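Local coordinates for putative esterase (PDB 5VOL), which is a ferulic acid esterase of carbohydrate esterase family 1 that probably hydrolyses feruloyl esters on arabinoxylan, at residues A61-V66 with H252-W257; M53-P58 with A136-G141; F8-V13 with H65-M70; R26-F31 with K122-I127. One frame throughout, in Å; residues are numbered along the deposited sequence.

Contact 1: A61-V66 with H252-W257; sequences AERGHV and HDWEYW
R63 lies along the indole of W254, its CG resting over the five-membered ring 3.8 Å from the centroid. This CH-pi contact is the tightly packed part, with R63 CG only 3.4 Å from W254 CG. Tryptophan suits the place because its broad face takes the arginine methylenes on one side while W257 packs on the other, and its NE1 hydrogen is given to E55. Next along the chain, G64 brings its CA within 3.6 Å of W254 CZ3, so close that any side chain here would crowd the indole.

Beyond this packing the contact turns polar and water-bridged. The R63 chain runs with CG anti to the backbone N (chi1 179°) and bends at chi2, which lays one face of the guanidinium over W254 CB and turns its edge to E255. There R63 NH2 makes a salt bridge of 2.8 Å to E255 OE2, nearly straight at 165° and almost in the guanidinium plane, on the oxygen's anti lone pair. One water bridges R63 NH1, from which it accepts at 2.8 Å, and the same OE2, and the second subunit lies beyond. The other oxygen, OE1, is taken by Y262 and H258 of the second subunit, and R63 NH2 also pairs with D68 of that subunit.

The helix 254-271 is thus tied to the turn after helix 59-62, right beside H252, which probably serves as the catalytic histidine. The charges of R63 and E255 are likely to be largely balanced, and the same polar cluster joins the two segments and reaches the second subunit.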
# COMPACT_ATOMS: atom_id res chain seq x y z
N ALA C 61 -17.67 10.13 -11.22
CA ALA C 61 -17.07 9.75 -12.49
C ALA C 61 -15.97 10.72 -12.91
O ALA C 61 -14.91 10.31 -13.38
CB ALA C 61 -18.14 9.66 -13.59
N GLU C 62 -16.19 12.02 -12.74
CA GLU C 62 -15.27 13.02 -13.28
C GLU C 62 -14.03 13.23 -12.43
O GLU C 62 -12.94 13.40 -12.96
CB GLU C 62 -16.00 14.36 -13.46
CG GLU C 62 -17.22 14.22 -14.33
CD GLU C 62 -17.80 15.55 -14.77
OE1 GLU C 62 -17.45 16.59 -14.17
OE2 GLU C 62 -18.60 15.55 -15.72
N ARG C 63 -14.18 13.23 -11.11
CA ARG C 63 -13.03 13.44 -10.23
C ARG C 63 -12.66 12.14 -9.48
O ARG C 63 -11.51 11.94 -9.11
CB ARG C 63 -13.31 14.58 -9.23
CG ARG C 63 -12.16 14.85 -8.23
CD ARG C 63 -10.85 15.26 -8.95
NE ARG C 63 -9.70 15.40 -8.04
CZ ARG C 63 -8.90 14.40 -7.66
NH1 ARG C 63 -9.11 13.16 -8.08
NH2 ARG C 63 -7.87 14.64 -6.85
N GLY C 64 -13.65 11.29 -9.23
CA GLY C 64 -13.42 10.02 -8.58
C GLY C 64 -12.81 9.02 -9.55
O GLY C 64 -12.20 8.05 -9.12
N HIS C 65 -12.95 9.29 -10.84
CA HIS C 65 -12.50 8.39 -11.91
C HIS C 65 -13.01 6.95 -11.72
O HIS C 65 -12.25 5.98 -11.91
CB HIS C 65 -10.96 8.39 -12.00
CG HIS C 65 -10.38 9.76 -12.19
ND1 HIS C 65 -10.64 10.53 -13.31
CD2 HIS C 65 -9.58 10.52 -11.40
CE1 HIS C 65 -10.02 11.69 -13.20
NE2 HIS C 65 -9.37 11.71 -12.05
N VAL C 66 -14.29 6.82 -11.37
CA VAL C 66 -14.84 5.50 -11.07
C VAL C 66 -14.65 4.52 -12.22
O VAL C 66 -14.35 3.36 -11.98
CB VAL C 66 -16.35 5.57 -10.71
CG1 VAL C 66 -16.89 4.17 -10.43
CG2 VAL C 66 -16.53 6.43 -9.50
N HIS C 252 -10.37 16.39 4.01
CA HIS C 252 -11.67 16.34 3.38
C HIS C 252 -11.47 16.65 1.91
O HIS C 252 -11.84 17.73 1.46
CB HIS C 252 -12.64 17.35 4.03
CG HIS C 252 -14.07 16.91 4.06
ND1 HIS C 252 -14.50 15.84 4.80
CD2 HIS C 252 -15.18 17.43 3.46
CE1 HIS C 252 -15.81 15.69 4.64
NE2 HIS C 252 -16.24 16.66 3.85
N ASP C 253 -10.88 15.72 1.16
CA ASP C 253 -10.50 16.04 -0.21
C ASP C 253 -10.62 14.85 -1.15
O ASP C 253 -10.76 13.71 -0.71
CB ASP C 253 -9.07 16.61 -0.24
CG ASP C 253 -8.05 15.63 0.33
OD1 ASP C 253 -7.89 14.55 -0.25
OD2 ASP C 253 -7.41 15.95 1.36
N TRP C 254 -10.56 15.13 -2.45
CA TRP C 254 -10.82 14.10 -3.45
C TRP C 254 -9.69 13.08 -3.61
O TRP C 254 -9.93 11.97 -4.09
CB TRP C 254 -11.17 14.74 -4.79
CG TRP C 254 -12.66 14.87 -4.86
CD1 TRP C 254 -13.40 15.99 -4.59
CD2 TRP C 254 -13.60 13.82 -5.13
NE1 TRP C 254 -14.74 15.70 -4.70
CE2 TRP C 254 -14.89 14.37 -5.03
CE3 TRP C 254 -13.47 12.46 -5.47
CZ2 TRP C 254 -16.05 13.63 -5.25
CZ3 TRP C 254 -14.62 11.71 -5.69
CH2 TRP C 254 -15.90 12.30 -5.58
N GLU C 255 -8.48 13.42 -3.18
CA GLU C 255 -7.46 12.37 -3.17
C GLU C 255 -7.85 11.31 -2.15
O GLU C 255 -7.62 10.13 -2.36
CB GLU C 255 -6.06 12.93 -2.85
CG GLU C 255 -5.37 13.57 -4.05
CD GLU C 255 -5.17 12.60 -5.21
OE1 GLU C 255 -4.35 11.66 -5.10
OE2 GLU C 255 -5.84 12.78 -6.26
N TYR C 256 -8.44 11.74 -1.03
CA TYR C 256 -8.90 10.78 -0.04
C TYR C 256 -10.03 9.88 -0.57
O TYR C 256 -10.08 8.70 -0.28
CB TYR C 256 -9.37 11.49 1.24
CG TYR C 256 -9.28 10.59 2.45
CD1 TYR C 256 -8.08 10.43 3.13
CD2 TYR C 256 -10.38 9.85 2.88
CE1 TYR C 256 -7.97 9.58 4.24
CE2 TYR C 256 -10.28 8.99 3.99
CZ TYR C 256 -9.07 8.87 4.65
OH TYR C 256 -8.95 8.03 5.75
N TRP C 257 -10.93 10.46 -1.36
CA TRP C 257 -12.16 9.76 -1.76
C TRP C 257 -11.88 8.90 -2.98
O TRP C 257 -12.39 7.79 -3.07
CB TRP C 257 -13.29 10.78 -2.01
CG TRP C 257 -13.58 11.54 -0.75
CD1 TRP C 257 -13.58 11.03 0.53
CD2 TRP C 257 -13.85 12.94 -0.61
NE1 TRP C 257 -13.83 12.03 1.43
CE2 TRP C 257 -14.00 13.21 0.76
CE3 TRP C 257 -13.97 14.00 -1.52
CZ2 TRP C 257 -14.27 14.50 1.26
CZ3 TRP C 257 -14.25 15.28 -1.03
CH2 TRP C 257 -14.40 15.51 0.34
O HOH W 1 -7.13 11.12 -8.06

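Contact 2: M53-P58 with A136-G141; sequences MWETNP and AGLSMG. With IPA (isopropyl alcohol), chain T.
M53 and M140 meet first, where the M53 backbone N sits 3.6 Å from M140 CB. The M53 side chain leads off elsewhere, but its CB lies 4.0 Å from M140 SD, a soft apolar contact for which the unbranched, flexible methionine is well suited. That same M53 N donates to a water 2.8 Å away, which also accepts from M140 N at 3.1 Å and lies 2.6 Å from S139 OG. Two sequence positions on, E55 points toward strand 133-138 with its chain extended beyond CG, laying OE1 3.8 Å from L138 CD1. Its oxygens are held from outside the segments: G52 N donates to OE1, and W254 NE1 to OE2. An alanine here would leave the G52 amide and W254 NE1 probably without this acceptor. An isopropanol, probably from the crystallisation liquor, adds a weak bond from its O2 to E55 OE2 at 3.2 Å. S139, its OG bonded to H252 NE2, sits on a sharp strand-to-helix turn of the GxSxG kind, a probable nucleophile elbow. Two backbone N-H groups converging on one water beside this serine are consistent with the oxyanion hole of an alpha/beta hydrolase.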
# COMPACT_ATOMS: atom_id res chain seq x y z
N MET C 53 -21.99 17.38 0.03
CA MET C 53 -22.69 18.67 -0.06
C MET C 53 -22.04 19.57 -1.11
O MET C 53 -20.83 19.48 -1.34
CB MET C 53 -22.69 19.35 1.31
CG MET C 53 -23.67 20.53 1.43
SD MET C 53 -23.66 21.22 3.09
CE MET C 53 -22.11 22.10 3.09
N TRP C 54 -22.84 20.41 -1.75
CA TRP C 54 -22.41 21.32 -2.82
C TRP C 54 -22.21 20.62 -4.17
O TRP C 54 -22.22 21.27 -5.21
CB TRP C 54 -21.11 22.03 -2.47
CG TRP C 54 -21.16 23.08 -1.40
CD1 TRP C 54 -20.86 22.92 -0.07
CD2 TRP C 54 -21.44 24.48 -1.58
NE1 TRP C 54 -20.97 24.13 0.58
CE2 TRP C 54 -21.32 25.10 -0.32
CE3 TRP C 54 -21.80 25.26 -2.69
CZ2 TRP C 54 -21.55 26.47 -0.13
CZ3 TRP C 54 -22.02 26.62 -2.50
CH2 TRP C 54 -21.90 27.21 -1.23
N GLU C 55 -21.99 19.31 -4.14
CA GLU C 55 -21.68 18.54 -5.34
C GLU C 55 -22.94 18.06 -6.07
O GLU C 55 -24.03 18.11 -5.52
CB GLU C 55 -20.79 17.33 -4.98
CG GLU C 55 -19.43 17.75 -4.44
CD GLU C 55 -18.54 16.58 -4.00
OE1 GLU C 55 -19.05 15.45 -3.78
OE2 GLU C 55 -17.33 16.80 -3.86
N THR C 56 -22.78 17.61 -7.31
CA THR C 56 -23.85 16.97 -8.03
C THR C 56 -23.39 15.59 -8.55
O THR C 56 -22.25 15.18 -8.33
CB THR C 56 -24.36 17.86 -9.19
OG1 THR C 56 -23.29 18.17 -10.08
CG2 THR C 56 -24.91 19.18 -8.63
N ASN C 57 -24.29 14.91 -9.27
CA ASN C 57 -24.10 13.49 -9.62
C ASN C 57 -22.84 13.11 -10.40
O ASN C 57 -22.36 11.99 -10.25
CB ASN C 57 -25.33 13.00 -10.41
CG ASN C 57 -25.71 13.94 -11.54
OD1 ASN C 57 -26.20 15.05 -11.30
ND2 ASN C 57 -25.48 13.50 -12.78
N PRO C 58 -22.29 14.01 -11.24
CA PRO C 58 -21.17 13.57 -12.09
C PRO C 58 -19.80 13.51 -11.41
O PRO C 58 -18.85 13.09 -12.07
CB PRO C 58 -21.12 14.64 -13.20
CG PRO C 58 -22.39 15.48 -13.03
CD PRO C 58 -22.71 15.38 -11.57
N ALA C 136 -22.40 3.47 -0.41
CA ALA C 136 -21.22 4.19 0.09
C ALA C 136 -21.36 5.65 -0.29
O ALA C 136 -22.15 5.98 -1.18
CB ALA C 136 -19.94 3.60 -0.52
N GLY C 137 -20.61 6.53 0.36
CA GLY C 137 -20.60 7.92 -0.05
C GLY C 137 -19.59 8.72 0.74
O GLY C 137 -19.09 8.23 1.76
N LEU C 138 -19.32 9.94 0.29
CA LEU C 138 -18.42 10.84 1.00
C LEU C 138 -19.16 12.00 1.67
O LEU C 138 -20.18 12.48 1.15
CB LEU C 138 -17.35 11.40 0.04
CG LEU C 138 -17.90 12.39 -0.99
CD1 LEU C 138 -17.57 13.84 -0.62
CD2 LEU C 138 -17.37 12.07 -2.38
N SER C 139 -18.65 12.42 2.82
CA SER C 139 -19.18 13.57 3.55
C SER C 139 -20.68 13.44 3.84
O SER C 139 -21.10 12.52 4.53
CB SER C 139 -18.92 14.86 2.77
OG SER C 139 -18.81 15.96 3.64
N MET C 140 -21.47 14.39 3.33
CA MET C 140 -22.92 14.30 3.41
C MET C 140 -23.39 12.95 2.89
O MET C 140 -24.26 12.31 3.49
CB MET C 140 -23.59 15.43 2.62
CG MET C 140 -25.12 15.45 2.67
SD MET C 140 -25.81 16.86 1.76
CE MET C 140 -25.73 16.30 0.06
N GLY C 141 -22.83 12.52 1.77
CA GLY C 141 -23.13 11.22 1.19
C GLY C 141 -22.72 10.03 2.05
O GLY C 141 -23.33 8.97 1.97
C1 IPA T . -17.94 19.55 0.28
C2 IPA T . -17.05 18.90 -0.78
C3 IPA T . -15.57 19.27 -0.61
O2 IPA T . -17.24 17.50 -0.71
O HOH W 2 -20.74 17.30 2.58

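Contact 3: F8-V13 with H65-M70; sequences FQSKVV and HVKDVM
K67 sends its side chain to S10 nearly fully stretched, CG anti to the backbone N (chi1 165°) and the chain straight until a final bend at chi4 (60°) turns the ammonium onto the serine. S10 in turn holds its OG between its own backbone N and carbonyl carbon, which turns it to K67 NZ. K67 NZ can therefore grip the one residue twice, donating to S10 OG at 2.9 Å and to S10 O at 3.1 Å. The second bond comes in from above the carbonyl plane, about 50° out of it, rather than along a lone pair. The aliphatic part of the lysine is used as well: K67 CG passes 3.6 Å from S10 OG, and K67 CB packs on V12 CG2 at 3.9 Å. A long chain with an apolar stem and a charged end fits this site, where helix 66-76 lies against strand 11-19, an outermost strand of the central sheet of the alpha/beta-hydrolase fold. A threonine in place of this lysine would probably leave S10 O without this donor and D71, one helical turn on, without its salt-bridge partner. Serine suits its position because its small hydroxyl accepts from K67 NZ and also bonds D71 OD1. On the outer side, a water 2.9 Å from K67 NZ accepts from it and donates to Q9 OE1 at 3.2 Å.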
# COMPACT_ATOMS: atom_id res chain seq x y z
N PHE C 8 -15.67 -3.92 -26.79
CA PHE C 8 -16.65 -3.54 -25.78
C PHE C 8 -15.92 -2.78 -24.68
O PHE C 8 -14.76 -3.09 -24.37
CB PHE C 8 -17.37 -4.75 -25.20
CG PHE C 8 -18.25 -5.47 -26.18
CD1 PHE C 8 -19.33 -4.82 -26.76
CD2 PHE C 8 -17.99 -6.79 -26.54
CE1 PHE C 8 -20.14 -5.47 -27.67
CE2 PHE C 8 -18.80 -7.44 -27.44
CZ PHE C 8 -19.88 -6.79 -28.01
N GLN C 9 -16.58 -1.80 -24.08
CA GLN C 9 -15.97 -1.05 -22.99
C GLN C 9 -16.98 -0.64 -21.94
O GLN C 9 -18.14 -0.41 -22.25
CB GLN C 9 -15.26 0.19 -23.53
CG GLN C 9 -15.37 0.35 -25.01
CD GLN C 9 -14.23 1.15 -25.57
OE1 GLN C 9 -13.99 2.29 -25.15
NE2 GLN C 9 -13.51 0.57 -26.53
N SER C 10 -16.53 -0.58 -20.69
CA SER C 10 -17.35 -0.04 -19.62
C SER C 10 -17.66 1.41 -19.98
O SER C 10 -16.90 2.06 -20.71
CB SER C 10 -16.63 -0.14 -18.28
OG SER C 10 -15.49 0.70 -18.25
N LYS C 11 -18.77 1.91 -19.46
CA LYS C 11 -19.31 3.20 -19.86
C LYS C 11 -19.83 3.95 -18.66
O LYS C 11 -20.37 3.35 -17.74
CB LYS C 11 -20.46 3.04 -20.86
CG LYS C 11 -20.06 2.93 -22.30
CD LYS C 11 -21.30 2.73 -23.17
CE LYS C 11 -22.19 1.61 -22.63
NZ LYS C 11 -23.18 1.12 -23.62
N VAL C 12 -19.70 5.27 -18.70
CA VAL C 12 -20.38 6.11 -17.74
C VAL C 12 -21.48 6.85 -18.49
O VAL C 12 -21.23 7.48 -19.51
CB VAL C 12 -19.42 7.11 -17.06
CG1 VAL C 12 -20.22 8.16 -16.29
CG2 VAL C 12 -18.48 6.36 -16.13
N VAL C 13 -22.70 6.75 -17.99
CA VAL C 13 -23.84 7.37 -18.67
C VAL C 13 -24.51 8.33 -17.71
O VAL C 13 -24.66 8.03 -16.53
CB VAL C 13 -24.83 6.30 -19.16
CG1 VAL C 13 -26.15 6.95 -19.60
CG2 VAL C 13 -24.23 5.51 -20.31
N HIS C 65 -12.95 9.29 -10.84
CA HIS C 65 -12.50 8.39 -11.91
C HIS C 65 -13.01 6.95 -11.72
O HIS C 65 -12.25 5.98 -11.91
CB HIS C 65 -10.96 8.39 -12.00
CG HIS C 65 -10.38 9.76 -12.19
ND1 HIS C 65 -10.64 10.53 -13.31
CD2 HIS C 65 -9.58 10.52 -11.40
CE1 HIS C 65 -10.02 11.69 -13.20
NE2 HIS C 65 -9.37 11.71 -12.05
N VAL C 66 -14.29 6.82 -11.37
CA VAL C 66 -14.84 5.50 -11.07
C VAL C 66 -14.65 4.52 -12.22
O VAL C 66 -14.35 3.36 -11.98
CB VAL C 66 -16.35 5.57 -10.71
CG1 VAL C 66 -16.89 4.17 -10.43
CG2 VAL C 66 -16.53 6.43 -9.50
N LYS C 67 -14.82 4.97 -13.46
CA LYS C 67 -14.64 4.05 -14.58
C LYS C 67 -13.22 3.46 -14.61
O LYS C 67 -13.04 2.26 -14.80
CB LYS C 67 -14.94 4.74 -15.91
CG LYS C 67 -14.43 3.95 -17.13
CD LYS C 67 -15.02 4.47 -18.44
CE LYS C 67 -14.16 4.07 -19.64
NZ LYS C 67 -14.01 2.58 -19.81
N ASP C 68 -12.21 4.31 -14.44
CA ASP C 68 -10.82 3.87 -14.52
C ASP C 68 -10.45 2.94 -13.39
O ASP C 68 -9.69 1.99 -13.59
CB ASP C 68 -9.87 5.08 -14.55
CG ASP C 68 -10.03 5.90 -15.80
OD1 ASP C 68 -10.52 5.34 -16.80
OD2 ASP C 68 -9.69 7.11 -15.78
N VAL C 69 -10.95 3.22 -12.19
CA VAL C 69 -10.68 2.36 -11.05
C VAL C 69 -11.37 1.00 -11.24
O VAL C 69 -10.75 -0.04 -11.01
CB VAL C 69 -11.14 2.99 -9.72
CG1 VAL C 69 -10.93 2.02 -8.56
CG2 VAL C 69 -10.39 4.30 -9.46
N MET C 70 -12.63 1.00 -11.67
CA MET C 70 -13.31 -0.26 -11.95
C MET C 70 -12.62 -1.07 -13.05
O MET C 70 -12.50 -2.29 -12.93
CB MET C 70 -14.78 -0.02 -12.32
CG MET C 70 -15.71 0.12 -11.12
SD MET C 70 -15.89 -1.41 -10.18
CE MET C 70 -16.88 -2.40 -11.30
O HOH W 3 -12.51 2.23 -22.27

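Contact 4: R26-F31 with K122-I127; sequences RAYTVF and KKYRVI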
# COMPACT_ATOMS: atom_id res chain seq x y z
N ARG C 26 -34.54 14.58 -11.79
CA ARG C 26 -33.37 14.21 -11.00
C ARG C 26 -32.34 13.57 -11.92
O ARG C 26 -32.57 12.49 -12.47
CB ARG C 26 -33.76 13.28 -9.86
CG ARG C 26 -34.45 13.97 -8.68
CD ARG C 26 -33.46 14.81 -7.88
NE ARG C 26 -33.48 16.22 -8.26
CZ ARG C 26 -32.67 17.14 -7.75
NH1 ARG C 26 -31.75 16.80 -6.85
NH2 ARG C 26 -32.78 18.41 -8.14
N ALA C 27 -31.21 14.24 -12.09
CA ALA C 27 -30.13 13.68 -12.89
C ALA C 27 -29.42 12.58 -12.09
O ALA C 27 -29.43 12.57 -10.86
CB ALA C 27 -29.14 14.77 -13.30
N TYR C 28 -28.81 11.66 -12.82
CA TYR C 28 -27.99 10.63 -12.19
C TYR C 28 -26.90 10.22 -13.16
O TYR C 28 -27.01 10.45 -14.36
CB TYR C 28 -28.84 9.43 -11.79
CG TYR C 28 -29.43 8.69 -12.98
CD1 TYR C 28 -30.68 9.01 -13.48
CD2 TYR C 28 -28.73 7.64 -13.59
CE1 TYR C 28 -31.22 8.34 -14.56
CE2 TYR C 28 -29.27 6.97 -14.66
CZ TYR C 28 -30.51 7.32 -15.14
OH TYR C 28 -31.04 6.64 -16.22
N THR C 29 -25.84 9.63 -12.62
CA THR C 29 -24.71 9.17 -13.42
C THR C 29 -24.46 7.72 -13.05
O THR C 29 -24.35 7.39 -11.88
CB THR C 29 -23.44 10.03 -13.18
OG1 THR C 29 -23.73 11.40 -13.46
CG2 THR C 29 -22.28 9.56 -14.06
N VAL C 30 -24.38 6.86 -14.05
CA VAL C 30 -24.26 5.44 -13.75
C VAL C 30 -23.05 4.86 -14.48
O VAL C 30 -22.77 5.24 -15.62
CB VAL C 30 -25.55 4.67 -14.15
CG1 VAL C 30 -25.89 4.91 -15.61
CG2 VAL C 30 -25.39 3.18 -13.89
N PHE C 31 -22.33 3.97 -13.80
CA PHE C 31 -21.28 3.19 -14.44
C PHE C 31 -21.84 1.86 -14.96
O PHE C 31 -22.47 1.14 -14.20
CB PHE C 31 -20.13 2.91 -13.46
CG PHE C 31 -19.18 1.83 -13.92
CD1 PHE C 31 -18.07 2.14 -14.70
CD2 PHE C 31 -19.40 0.50 -13.58
CE1 PHE C 31 -17.19 1.14 -15.13
CE2 PHE C 31 -18.52 -0.52 -14.00
CZ PHE C 31 -17.42 -0.19 -14.78
N LYS C 122 -34.30 -1.93 -12.47
CA LYS C 122 -34.94 -2.53 -13.63
C LYS C 122 -34.21 -2.15 -14.92
O LYS C 122 -33.90 -2.99 -15.75
CB LYS C 122 -36.41 -2.10 -13.72
CG LYS C 122 -37.09 -2.48 -15.02
CD LYS C 122 -38.58 -2.09 -14.99
CE LYS C 122 -39.26 -2.35 -16.33
NZ LYS C 122 -40.70 -1.95 -16.32
N LYS C 123 -33.91 -0.86 -15.09
CA LYS C 123 -33.32 -0.39 -16.33
C LYS C 123 -31.92 -0.94 -16.55
O LYS C 123 -31.53 -1.23 -17.69
CB LYS C 123 -33.29 1.13 -16.35
CG LYS C 123 -32.63 1.72 -17.58
CD LYS C 123 -33.10 3.15 -17.80
CE LYS C 123 -32.63 3.70 -19.13
NZ LYS C 123 -33.26 5.00 -19.42
N TYR C 124 -31.15 -1.07 -15.48
CA TYR C 124 -29.74 -1.45 -15.63
C TYR C 124 -29.48 -2.86 -15.11
O TYR C 124 -28.35 -3.21 -14.76
CB TYR C 124 -28.84 -0.41 -14.94
CG TYR C 124 -29.01 0.96 -15.55
CD1 TYR C 124 -28.54 1.22 -16.84
CD2 TYR C 124 -29.67 1.98 -14.88
CE1 TYR C 124 -28.71 2.45 -17.42
CE2 TYR C 124 -29.86 3.22 -15.46
CZ TYR C 124 -29.37 3.45 -16.74
OH TYR C 124 -29.52 4.69 -17.33
N ARG C 125 -30.54 -3.67 -15.08
CA ARG C 125 -30.45 -5.12 -14.85
C ARG C 125 -29.71 -5.51 -13.57
O ARG C 125 -28.76 -6.30 -13.60
CB ARG C 125 -29.79 -5.80 -16.05
CG ARG C 125 -30.15 -5.16 -17.38
CD ARG C 125 -29.98 -6.12 -18.53
NE ARG C 125 -28.64 -6.70 -18.58
CZ ARG C 125 -27.70 -6.34 -19.44
NH1 ARG C 125 -27.92 -5.39 -20.33
NH2 ARG C 125 -26.51 -6.95 -19.41
N VAL C 126 -30.15 -4.94 -12.46
CA VAL C 126 -29.59 -5.24 -11.16
C VAL C 126 -30.27 -6.48 -10.60
O VAL C 126 -31.47 -6.67 -10.79
CB VAL C 126 -29.75 -4.05 -10.20
CG1 VAL C 126 -29.56 -4.46 -8.76
CG2 VAL C 126 -28.79 -2.90 -10.59
N ILE C 127 -29.51 -7.35 -9.92
CA ILE C 127 -30.06 -8.60 -9.40
C ILE C 127 -31.29 -8.33 -8.54
O ILE C 127 -32.30 -9.02 -8.67
CB ILE C 127 -29.00 -9.38 -8.58
CG1 ILE C 127 -27.89 -9.87 -9.51
CG2 ILE C 127 -29.64 -10.54 -7.85
CD1 ILE C 127 -26.66 -10.39 -8.79
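Y124 reaches from just beyond helix 108-123 toward strand 24-32, and its ring ends on Y28 and V30. From CB, chi1 of -61° sets CG anti to the carbonyl carbon, starting the ring on its way to the strand. Midway, K123 CG lies over the centre of one face, 3.7 Å above the ring plane, while V30 CG1 packs on the opposite face, toward the rim. Valine suits the strand, and its CG1 methyl packs against the ring face: V30 CG1 is 4.2 Å from Y124 CE1 and 3.9 Å from Y124 CZ. Along the other ring edge, Y124 CE2 meets Y28 CE2 at 3.9 Å. At the tip, Y124 OH and Y28 OH are hydrogen-bonded at 2.7 Å, each hydroxyl lying near the plane of the other ring, so the two tyrosines meet edge to edge from opposite directions. Tyrosine fits both places because it fills apolar space and still carries a polar end. The hydroxyls of the two buried tyrosines are bonded to each other, and Y28 OH to Y119 OH as well, which takes a bond from K123 NZ; this short chain fastens the end of the helix to the sheet.

How the contacts relate
The eight segments interleave along the chain: 8-13, 26-31, 53-58, 61-66, 65-70, 122-127, 136-141 and 252-257. Contacts 1 and 2 are closest, their centres about 10 Å apart, and meet where S139 faces H252, so together they frame the probable active site. Contact 3 shares H65 and V66 with contact 1, and both touch the second subunit. Contacts 3 and 4, centres about 14 Å apart, reach neighbouring strands 11-19 and 24-32 at one edge of the mixed sheet. Contact 4, about 17 Å from contact 2 between centres, joins it through N57 and T29. Contacts 3 and 4 thus serve the outer edge of the sheet, contacts 1 and 2 the probable active site, and T29 with N57 links the two.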